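Local coordinates for protein D-glycerate 3-kinase (Cryptococcus neoformans var. grubii serotype A, PDB 6CKG) that probably transfers a phosphoryl group from ATP to D-glycerate, as a kinase with a P-loop nucleotide-binding core, at residues A25-V28 and L29-A33; P68-E72 and K73-L77; H91-Q94 and V95-S98; Q265-H268 and N269-K273. One frame throughout, in Å; residues are numbered along the deposited sequence.

Contact 1. Residues A25-V28 and L29-A33; sequences AGFV and LSQLA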
loop_
_atom_site.group_PDB
_atom_site.type_symbol
_atom_site.label_atom_id
_atom_site.label_comp_id
_atom_site.label_asym_id
_atom_site.label_seq_id
_atom_site.Cartn_x
_atom_site.Cartn_y
_atom_site.Cartn_z
ATOM N N ALA A 25 2.481 -14.783 9.949
ATOM C CA ALA A 25 3.699 -14.985 10.726
ATOM C C ALA A 25 4.469 -16.202 10.236
ATOM O O ALA A 25 5.696 -16.151 10.086
ATOM C CB ALA A 25 3.357 -15.137 12.209
ATOM N N GLY A 26 3.772 -17.324 10.014
ATOM C CA GLY A 26 4.451 -18.503 9.494
ATOM C C GLY A 26 5.171 -18.215 8.189
ATOM O O GLY A 26 6.322 -18.623 7.996
ATOM N N PHE A 27 4.510 -17.478 7.297
ATOM C CA PHE A 27 5.079 -17.090 6.002
ATOM C C PHE A 27 6.272 -16.142 6.164
ATOM O O PHE A 27 7.309 -16.314 5.510
ATOM C CB PHE A 27 3.980 -16.440 5.164
ATOM C CG PHE A 27 4.450 -15.855 3.842
ATOM C CD1 PHE A 27 4.658 -16.678 2.741
ATOM C CD2 PHE A 27 4.647 -14.490 3.699
ATOM C CE1 PHE A 27 5.071 -16.148 1.520
ATOM C CE2 PHE A 27 5.060 -13.950 2.468
ATOM C CZ PHE A 27 5.273 -14.785 1.389
ATOM N N VAL A 28 6.143 -15.122 7.020
ATOM C CA VAL A 28 7.278 -14.234 7.285
ATOM C C VAL A 28 8.466 -15.015 7.844
ATOM O O VAL A 28 9.614 -14.811 7.432
ATOM C CB VAL A 28 6.859 -13.084 8.219
ATOM C CG1 VAL A 28 8.069 -12.343 8.709
ATOM C CG2 VAL A 28 5.913 -12.115 7.460
ATOM N N LEU A 29 8.217 -15.915 8.801
ATOM C CA LEU A 29 9.316 -16.669 9.400
ATOM C C LEU A 29 10.007 -17.563 8.373
ATOM O O LEU A 29 11.241 -17.683 8.369
ATOM C CB LEU A 29 8.806 -17.510 10.575
ATOM C CG LEU A 29 8.404 -16.727 11.820
ATOM C CD1 LEU A 29 7.503 -17.564 12.716
ATOM C CD2 LEU A 29 9.653 -16.307 12.557
ATOM N N SER A 30 9.228 -18.212 7.500
ATOM C CA SER A 30 9.817 -19.067 6.474
ATOM C C SER A 30 10.575 -18.242 5.439
ATOM O O SER A 30 11.673 -18.620 5.011
ATOM C CB SER A 30 8.713 -19.909 5.817
ATOM O OG SER A 30 9.001 -20.193 4.463
ATOM N N GLN A 31 10.008 -17.102 5.037
ATOM C CA GLN A 31 10.691 -16.222 4.088
ATOM C C GLN A 31 11.965 -15.640 4.697
ATOM O O GLN A 31 12.977 -15.478 4.004
ATOM C CB GLN A 31 9.751 -15.101 3.651
ATOM C CG GLN A 31 8.617 -15.554 2.710
ATOM C CD GLN A 31 9.131 -16.028 1.376
ATOM O OE1 GLN A 31 10.111 -15.490 0.856
ATOM N NE2 GLN A 31 8.481 -17.057 0.810
ATOM N N LEU A 32 11.929 -15.307 5.989
ATOM C CA LEU A 32 13.137 -14.821 6.656
ATOM C C LEU A 32 14.234 -15.883 6.651
ATOM O O LEU A 32 15.407 -15.572 6.406
ATOM C CB LEU A 32 12.818 -14.390 8.090
ATOM C CG LEU A 32 14.003 -13.882 8.951
ATOM C CD1 LEU A 32 14.684 -12.670 8.304
ATOM C CD2 LEU A 32 13.555 -13.517 10.360
ATOM N N ALA A 33 13.871 -17.141 6.911
ATOM C CA ALA A 33 14.871 -18.210 6.910
ATOM C C ALA A 33 15.473 -18.413 5.523
ATOM O O ALA A 33 16.686 -18.615 5.398
ATOM C CB ALA A 33 14.265 -19.515 7.430
#
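Phe27 and Gln31, one helical turn apart on helix 19-38, illustrate how an aromatic ring can be paired with the aliphatic part of a polar side chain. Gln31 slants across the ring, laying its CG over one face, 3.8 Å from the ring centroid and displaced toward the rim on the CZ side, a CH-pi contact made by the methylene and not by the amide. The amide follows beyond the rim: NE2 of Gln31 lies 3.6 Å from CE1 of Phe27, and the amide plane is turned 39° from the ring. Phe27 reaches this place with CG trans to its main-chain nitrogen (chi1 174°). In Gln31 the bend at chi2 (-66°) carries the amide past the rim near CE1 and CZ of Phe27. CG of Gln31 also rests 3.2 Å from O of Phe27, the same carbonyl that accepts the N-H of Gln31 at 2.9 Å. The amide oxygen is held separately, by Arg34 a little further on. On another side, Leu29 lies against the carbonyl of Ala25, with CG 3.3 Å from O of Ala25, while its N-H bonds to that oxygen; its outside neighbours there are Tyr75 and Leu77. Helix 19-38 lies beside helix 63-75, which Ala25, Val28 and Leu29 touch, while Phe27 and Gln31 meet strand 247-253 and Gln31 and Leu32 reach Leu48 of strand 48-53.

Contact 2. Residues P68-E72 and K73-L77; sequences PDYLE and KHYGL
The ring of Tyr70 receives the edge of His74 on one face, a T-shaped pair with centroids 5.0 Å apart and planes at 60°. The touching atom is CD2 of His74, 3.7 Å from CD2 of Tyr70, and the histidine gets there with its ring swung back beside its own backbone nitrogen (chi1 -65°). Tyr75 runs alongside Tyr70, pointing the same way, and CE1 of Tyr70 meets the Tyr75 ring at its edge, in plane. The buried side of the contact centres on Leu71, whose carbonyl oxygen is gripped twice, by N of Tyr75 at 3.0 Å and by N of Leu77 at 3.2 Å, the two donors arriving from opposite faces of the carbonyl plane. CB of Leu71 also packs on CD1 of Leu77, so the chain beyond the helix folds back over it. Toward solvent the fit is looser. The two tyrosine hydroxyls share a water, 2.7 Å from OH of Tyr70 and 2.6 Å from OH of Tyr75, and the long arm of Lys73 leads away from the contact. A second water donates to O of Leu77 and, weakly, to O of Glu72. The carboxylate of Glu72 accepts the N-H of Leu79 through OE2. Gly76, with positive phi and a weak bond from its N to O of Glu72, turns the chain out of the helix. This is a glycine-terminated helix end leading into strand 79-83, on the helix that follows the P-loop in the kinase core.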
loop_
_atom_site.group_PDB
_atom_site.type_symbol
_atom_site.label_atom_id
_atom_site.label_comp_id
_atom_site.label_asym_id
_atom_site.label_seq_id
_atom_site.Cartn_x
_atom_site.Cartn_y
_atom_site.Cartn_z
ATOM N N PRO A 68 3.271 -6.899 13.688
ATOM C CA PRO A 68 4.561 -6.556 14.326
ATOM C C PRO A 68 4.667 -6.990 15.778
ATOM O O PRO A 68 5.670 -7.613 16.158
ATOM C CB PRO A 68 4.626 -5.027 14.188
ATOM C CG PRO A 68 3.770 -4.720 13.004
ATOM C CD PRO A 68 2.653 -5.719 13.049
ATOM N N ASP A 69 3.673 -6.672 16.611
ATOM C CA ASP A 69 3.780 -7.026 18.029
ATOM C C ASP A 69 3.733 -8.535 18.228
ATOM O O ASP A 69 4.288 -9.053 19.201
ATOM C CB ASP A 69 2.671 -6.359 18.835
ATOM C CG ASP A 69 2.831 -4.856 18.916
ATOM O OD1 ASP A 69 3.982 -4.368 18.897
ATOM O OD2 ASP A 69 1.799 -4.162 19.003
ATOM N N TYR A 70 3.077 -9.247 17.318
ATOM C CA TYR A 70 3.034 -10.703 17.385
ATOM C C TYR A 70 4.412 -11.298 17.104
ATOM O O TYR A 70 4.883 -12.177 17.839
ATOM C CB TYR A 70 1.993 -11.211 16.383
ATOM C CG TYR A 70 1.651 -12.666 16.488
ATOM C CD1 TYR A 70 2.345 -13.618 15.751
ATOM C CD2 TYR A 70 0.610 -13.094 17.300
ATOM C CE1 TYR A 70 2.021 -14.957 15.828
ATOM C CE2 TYR A 70 0.287 -14.443 17.391
ATOM C CZ TYR A 70 0.998 -15.363 16.656
ATOM O OH TYR A 70 0.680 -16.696 16.743
ATOM N N LEU A 71 5.079 -10.819 16.043
ATOM C CA LEU A 71 6.404 -11.334 15.701
ATOM C C LEU A 71 7.441 -10.966 16.758
ATOM O O LEU A 71 8.320 -11.779 17.084
ATOM C CB LEU A 71 6.827 -10.814 14.324
ATOM C CG LEU A 71 6.020 -11.420 13.163
ATOM C CD1 LEU A 71 6.356 -10.785 11.807
ATOM C CD2 LEU A 71 6.222 -12.928 13.120
ATOM N N GLU A 72 7.358 -9.747 17.309
ATOM C CA GLU A 72 8.316 -9.327 18.325
ATOM C C GLU A 72 8.112 -10.104 19.614
ATOM O O GLU A 72 9.082 -10.539 20.248
ATOM C CB GLU A 72 8.209 -7.819 18.591
ATOM C CG GLU A 72 8.502 -6.922 17.368
ATOM C CD GLU A 72 8.814 -5.466 17.723
ATOM O OE1 GLU A 72 8.202 -4.943 18.684
ATOM O OE2 GLU A 72 9.675 -4.852 17.037
ATOM N N LYS A 73 6.855 -10.319 20.000
ATOM C CA LYS A 73 6.594 -10.932 21.294
ATOM C C LYS A 73 6.808 -12.437 21.259
ATOM O O LYS A 73 7.438 -12.994 22.161
ATOM C CB LYS A 73 5.174 -10.613 21.765
ATOM C CG LYS A 73 4.835 -11.232 23.120
ATOM C CD LYS A 73 3.338 -11.253 23.361
ATOM C CE LYS A 73 2.987 -12.087 24.584
ATOM N NZ LYS A 73 3.445 -11.444 25.848
ATOM N N HIS A 74 6.292 -13.112 20.234
ATOM C CA HIS A 74 6.307 -14.569 20.207
ATOM C C HIS A 74 7.468 -15.166 19.420
ATOM O O HIS A 74 7.771 -16.345 19.609
ATOM C CB HIS A 74 4.985 -15.098 19.639
ATOM C CG HIS A 74 3.801 -14.778 20.492
ATOM N ND1 HIS A 74 3.651 -15.271 21.771
ATOM C CD2 HIS A 74 2.712 -14.012 20.253
ATOM C CE1 HIS A 74 2.522 -14.819 22.283
ATOM N NE2 HIS A 74 1.933 -14.049 21.383
ATOM N N TYR A 75 8.126 -14.394 18.556
ATOM C CA TYR A 75 9.215 -14.927 17.748
ATOM C C TYR A 75 10.495 -14.110 17.866
ATOM O O TYR A 75 11.416 -14.313 17.067
ATOM C CB TYR A 75 8.764 -15.052 16.284
ATOM C CG TYR A 75 7.657 -16.064 16.224
ATOM C CD1 TYR A 75 7.933 -17.426 16.356
ATOM C CD2 TYR A 75 6.329 -15.662 16.151
ATOM C CE1 TYR A 75 6.920 -18.350 16.361
ATOM C CE2 TYR A 75 5.307 -16.584 16.150
ATOM C CZ TYR A 75 5.610 -17.925 16.253
ATOM O OH TYR A 75 4.597 -18.841 16.269
ATOM N N GLY A 76 10.574 -13.205 18.844
ATOM C CA GLY A 76 11.799 -12.486 19.149
ATOM C C GLY A 76 12.345 -11.636 18.023
ATOM O O GLY A 76 13.527 -11.287 18.038
ATOM N N LEU A 77 11.526 -11.281 17.049
ATOM C CA LEU A 77 12.005 -10.479 15.931
ATOM C C LEU A 77 11.974 -8.988 16.258
ATOM O O LEU A 77 11.217 -8.523 17.115
ATOM C CB LEU A 77 11.170 -10.738 14.677
ATOM C CG LEU A 77 11.142 -12.196 14.201
ATOM C CD1 LEU A 77 10.390 -12.269 12.901
ATOM C CD2 LEU A 77 12.563 -12.781 14.085
HETATM O O HOH W 1 2.290 -18.301 15.248
HETATM O O HOH W 2 11.895 -8.635 19.810
#

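Contact 3. Residues H91-Q94 and V95-S98; sequences HSDQ and VKLS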
loop_
_atom_site.group_PDB
_atom_site.type_symbol
_atom_site.label_atom_id
_atom_site.label_comp_id
_atom_site.label_asym_id
_atom_site.label_seq_id
_atom_site.Cartn_x
_atom_site.Cartn_y
_atom_site.Cartn_z
ATOM N N HIS A 91 2.029 19.051 2.162
ATOM C CA HIS A 91 0.907 19.823 1.631
ATOM C C HIS A 91 1.366 20.799 0.548
ATOM O O HIS A 91 0.698 20.959 -0.481
ATOM C CB HIS A 91 0.192 20.575 2.760
ATOM C CG HIS A 91 -1.086 21.232 2.327
ATOM N ND1 HIS A 91 -1.166 22.571 2.009
ATOM C CD2 HIS A 91 -2.329 20.726 2.136
ATOM C CE1 HIS A 91 -2.403 22.865 1.650
ATOM N NE2 HIS A 91 -3.127 21.762 1.713
ATOM N N SER A 92 2.504 21.467 0.766
ATOM C CA SER A 92 3.000 22.419 -0.227
ATOM C C SER A 92 3.257 21.738 -1.571
ATOM O O SER A 92 2.872 22.254 -2.632
ATOM C CB SER A 92 4.267 23.101 0.290
ATOM O OG SER A 92 4.584 24.196 -0.536
ATOM N N ASP A 93 3.907 20.577 -1.543
ATOM C CA ASP A 93 4.204 19.836 -2.767
ATOM C C ASP A 93 2.939 19.315 -3.432
ATOM O O ASP A 93 2.857 19.272 -4.663
ATOM C CB ASP A 93 5.142 18.665 -2.463
ATOM C CG ASP A 93 6.596 19.090 -2.353
ATOM O OD1 ASP A 93 6.898 20.289 -2.543
ATOM O OD2 ASP A 93 7.440 18.218 -2.078
ATOM N N GLN A 94 1.957 18.873 -2.634
ATOM C CA GLN A 94 0.693 18.415 -3.205
ATOM C C GLN A 94 -0.041 19.562 -3.890
ATOM O O GLN A 94 -0.633 19.377 -4.959
ATOM C CB GLN A 94 -0.186 17.788 -2.121
ATOM C CG GLN A 94 -1.606 17.481 -2.588
ATOM C CD GLN A 94 -1.654 16.491 -3.739
ATOM O OE1 GLN A 94 -1.019 15.432 -3.692
ATOM N NE2 GLN A 94 -2.408 16.833 -4.784
ATOM N N VAL A 95 -0.008 20.754 -3.289
ATOM C CA VAL A 95 -0.619 21.921 -3.918
ATOM C C VAL A 95 0.056 22.206 -5.256
ATOM O O VAL A 95 -0.614 22.476 -6.255
ATOM C CB VAL A 95 -0.564 23.130 -2.970
ATOM C CG1 VAL A 95 -0.914 24.443 -3.695
ATOM C CG2 VAL A 95 -1.504 22.911 -1.797
ATOM N N LYS A 96 1.390 22.110 -5.301
ATOM C CA LYS A 96 2.108 22.309 -6.553
ATOM C C LYS A 96 1.674 21.292 -7.592
ATOM O O LYS A 96 1.446 21.647 -8.753
ATOM C CB LYS A 96 3.617 22.231 -6.322
ATOM C CG LYS A 96 4.190 23.482 -5.657
ATOM C CD LYS A 96 5.663 23.337 -5.326
ATOM C CE LYS A 96 6.216 24.652 -4.735
ATOM N NZ LYS A 96 7.536 24.463 -4.071
ATOM N N LEU A 97 1.517 20.031 -7.181
ATOM C CA LEU A 97 1.057 18.988 -8.095
ATOM C C LEU A 97 -0.343 19.289 -8.611
ATOM O O LEU A 97 -0.600 19.214 -9.817
ATOM C CB LEU A 97 1.097 17.627 -7.391
ATOM C CG LEU A 97 0.496 16.432 -8.131
ATOM C CD1 LEU A 97 1.258 16.195 -9.425
ATOM C CD2 LEU A 97 0.540 15.220 -7.231
ATOM N N SER A 98 -1.267 19.633 -7.708
ATOM C CA SER A 98 -2.624 19.961 -8.137
ATOM C C SER A 98 -2.614 21.105 -9.139
ATOM O O SER A 98 -3.304 21.044 -10.161
ATOM C CB SER A 98 -3.499 20.318 -6.933
ATOM O OG SER A 98 -3.708 19.173 -6.117
HETATM O O HOH W 3 6.761 22.811 -1.795
#
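His91 with Val95, and Gln94 with Ser98, are one-turn contacts in the opening turns of the surface alpha-helix 91-100, which lies beside the loop joining the two strands of the antiparallel hairpin 146-153 and 162-171. That hairpin loop supplies the outside partners of His91: Glu160 bonds its NE2, Phe157 stacks on its ring, and nearby Asp162 accepts its backbone N-H. Within the helix, Val95 sends CG2 over one face of the imidazole, 4.0 Å from the ring centroid and 29° off the normal, a CH-pi contact. CG2 stands beside the backbone nitrogen, opposite the carbonyl carbon, which points it at the turn before; there it comes within 3.2 Å of O of His91. On another side, Gln94 bends at its second torsion (61°) and brings its amide alongside Ser98. NE2 of Gln94 and OG of Ser98 are 3.0 Å apart, and both groups bond to the carbonyl of Leu107, weakly in the case of the glutamine. The solvent side is polar: OD1 of Asp93 and NZ of Lys96, too distant for a salt bridge, are linked by a water that also bonds OG of Ser92. That water donates to OD1 of Asp93 at 2.6 Å and accepts from NZ of Lys96 at 2.9 Å.

Contact 4. Residues Q265-H268 and N269-K273; sequences QQEH and NMKAK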
loop_
_atom_site.group_PDB
_atom_site.type_symbol
_atom_site.label_atom_id
_atom_site.label_comp_id
_atom_site.label_asym_id
_atom_site.label_seq_id
_atom_site.Cartn_x
_atom_site.Cartn_y
_atom_site.Cartn_z
ATOM N N GLN A 265 -18.452 0.927 6.514
ATOM C CA GLN A 265 -18.401 0.402 7.880
ATOM C C GLN A 265 -17.349 1.125 8.703
ATOM O O GLN A 265 -17.597 1.512 9.853
ATOM C CB GLN A 265 -18.085 -1.095 7.879
ATOM C CG GLN A 265 -19.083 -2.005 7.190
ATOM C CD GLN A 265 -18.699 -3.463 7.368
ATOM O OE1 GLN A 265 -17.937 -3.797 8.277
ATOM N NE2 GLN A 265 -19.214 -4.335 6.504
ATOM N N GLN A 266 -16.151 1.285 8.130
ATOM C CA GLN A 266 -15.064 1.953 8.836
ATOM C C GLN A 266 -15.463 3.364 9.253
ATOM O O GLN A 266 -15.236 3.770 10.398
ATOM C CB GLN A 266 -13.806 1.996 7.963
ATOM C CG GLN A 266 -12.685 2.853 8.570
ATOM C CD GLN A 266 -11.451 2.973 7.684
ATOM O OE1 GLN A 266 -11.155 2.086 6.877
ATOM N NE2 GLN A 266 -10.720 4.077 7.839
ATOM N N GLU A 267 -16.063 4.128 8.336
ATOM C CA GLU A 267 -16.422 5.501 8.677
ATOM C C GLU A 267 -17.522 5.531 9.733
ATOM O O GLU A 267 -17.495 6.371 10.643
ATOM C CB GLU A 267 -16.837 6.270 7.421
ATOM C CG GLU A 267 -16.872 7.803 7.589
ATOM C CD GLU A 267 -15.477 8.451 7.596
ATOM O OE1 GLU A 267 -14.467 7.727 7.463
ATOM O OE2 GLU A 267 -15.391 9.693 7.733
ATOM N N HIS A 268 -18.493 4.614 9.646
ATOM C CA HIS A 268 -19.522 4.558 10.678
ATOM C C HIS A 268 -18.941 4.126 12.023
ATOM O O HIS A 268 -19.297 4.691 13.065
ATOM C CB HIS A 268 -20.662 3.638 10.239
ATOM C CG HIS A 268 -21.706 4.334 9.409
ATOM N ND1 HIS A 268 -22.957 4.652 9.898
ATOM C CD2 HIS A 268 -21.675 4.794 8.134
ATOM C CE1 HIS A 268 -23.654 5.270 8.959
ATOM N NE2 HIS A 268 -22.899 5.369 7.879
ATOM N N ASN A 269 -18.041 3.135 12.022
ATOM C CA ASN A 269 -17.385 2.729 13.267
ATOM C C ASN A 269 -16.593 3.879 13.881
ATOM O O ASN A 269 -16.662 4.114 15.095
ATOM C CB ASN A 269 -16.457 1.534 13.027
ATOM C CG ASN A 269 -17.210 0.237 12.781
ATOM O OD1 ASN A 269 -18.405 0.130 13.060
ATOM N ND2 ASN A 269 -16.507 -0.762 12.264
ATOM N N MET A 270 -15.825 4.607 13.063
ATOM C CA MET A 270 -15.047 5.724 13.593
ATOM C C MET A 270 -15.960 6.807 14.153
ATOM O O MET A 270 -15.734 7.318 15.255
ATOM C CB MET A 270 -14.133 6.301 12.513
ATOM C CG MET A 270 -13.314 7.493 12.998
ATOM S SD MET A 270 -12.642 8.506 11.666
ATOM C CE MET A 270 -14.148 9.119 10.906
ATOM N N LYS A 271 -17.008 7.166 13.403
ATOM C CA LYS A 271 -17.961 8.174 13.864
ATOM C C LYS A 271 -18.615 7.764 15.179
ATOM O O LYS A 271 -18.888 8.606 16.043
ATOM C CB LYS A 271 -19.030 8.406 12.789
ATOM C CG LYS A 271 -18.597 9.292 11.627
ATOM C CD LYS A 271 -19.346 8.964 10.317
ATOM C CE LYS A 271 -20.863 9.047 10.457
ATOM N NZ LYS A 271 -21.561 8.778 9.151
ATOM N N ALA A 272 -18.893 6.473 15.343
ATOM C CA ALA A 272 -19.604 6.046 16.541
ATOM C C ALA A 272 -18.735 6.140 17.790
ATOM O O ALA A 272 -19.272 6.137 18.904
ATOM C CB ALA A 272 -20.126 4.619 16.353
ATOM N N LYS A 273 -17.410 6.234 17.630
ATOM C CA LYS A 273 -16.487 6.302 18.754
ATOM C C LYS A 273 -15.905 7.690 18.999
ATOM O O LYS A 273 -15.438 7.950 20.110
ATOM C CB LYS A 273 -15.332 5.303 18.552
#
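The last turns of the alpha-helix 258-273 bring Glu267 against Met270 and Lys271, and Gln265 against Asn269, on a largely exposed surface of the protein. Glu267 is the buried member. Its carboxylate is held at both oxygens, OE1 by a salt bridge to Arg263 one turn earlier and OE2 by the backbone N-H of Met279 in the segment beyond the helix. Such fixing probably favours the charged form. Met270 lies beside it, pointing the same way, and a bend at its third torsion (64°) sets the terminal methyl against the carboxylate, with CE 3.5 Å from OE2 of Glu267. Lys271 is modelled in two conformers; in one of them its amine stands over a face of the His268 ring, a doubtful placement. NE2 of His268 bonds to Asp281, at the start of the next helix. Regular backbone bonds, among them N-H of Lys271 to O of Glu267, run as far as Ala272 N to His268 O, and the bonds to O of Asn269 that follow are weak. At the start of the segment, the carbonyl of Gln265 accepts the N-H of Asn269 at 2.7 Å, and CG of Asn269 lies 3.2 Å from that same O of Gln265.

How the contacts relate
From the N terminus the four contacts come in series, each closing turns within a single helix, and none nests in or crosses another. Contact 1 on helix 19-38 and contact 2 on helix 63-75 touch directly, so two helices separated by strand 48-53 and the P-loop pack on one another beside the central sheet. Contact 3 follows strand 79-83, lies on the opposite side of the chain's centre from both, and ties helix 91-100 to the loop of the hairpin 146-153/162-171. Contact 4, much later, ties the end of helix 258-273 to the loop before helix 281-298 and to that helix's first residue; its centre is about 29 Å from those of contacts 2 and 3.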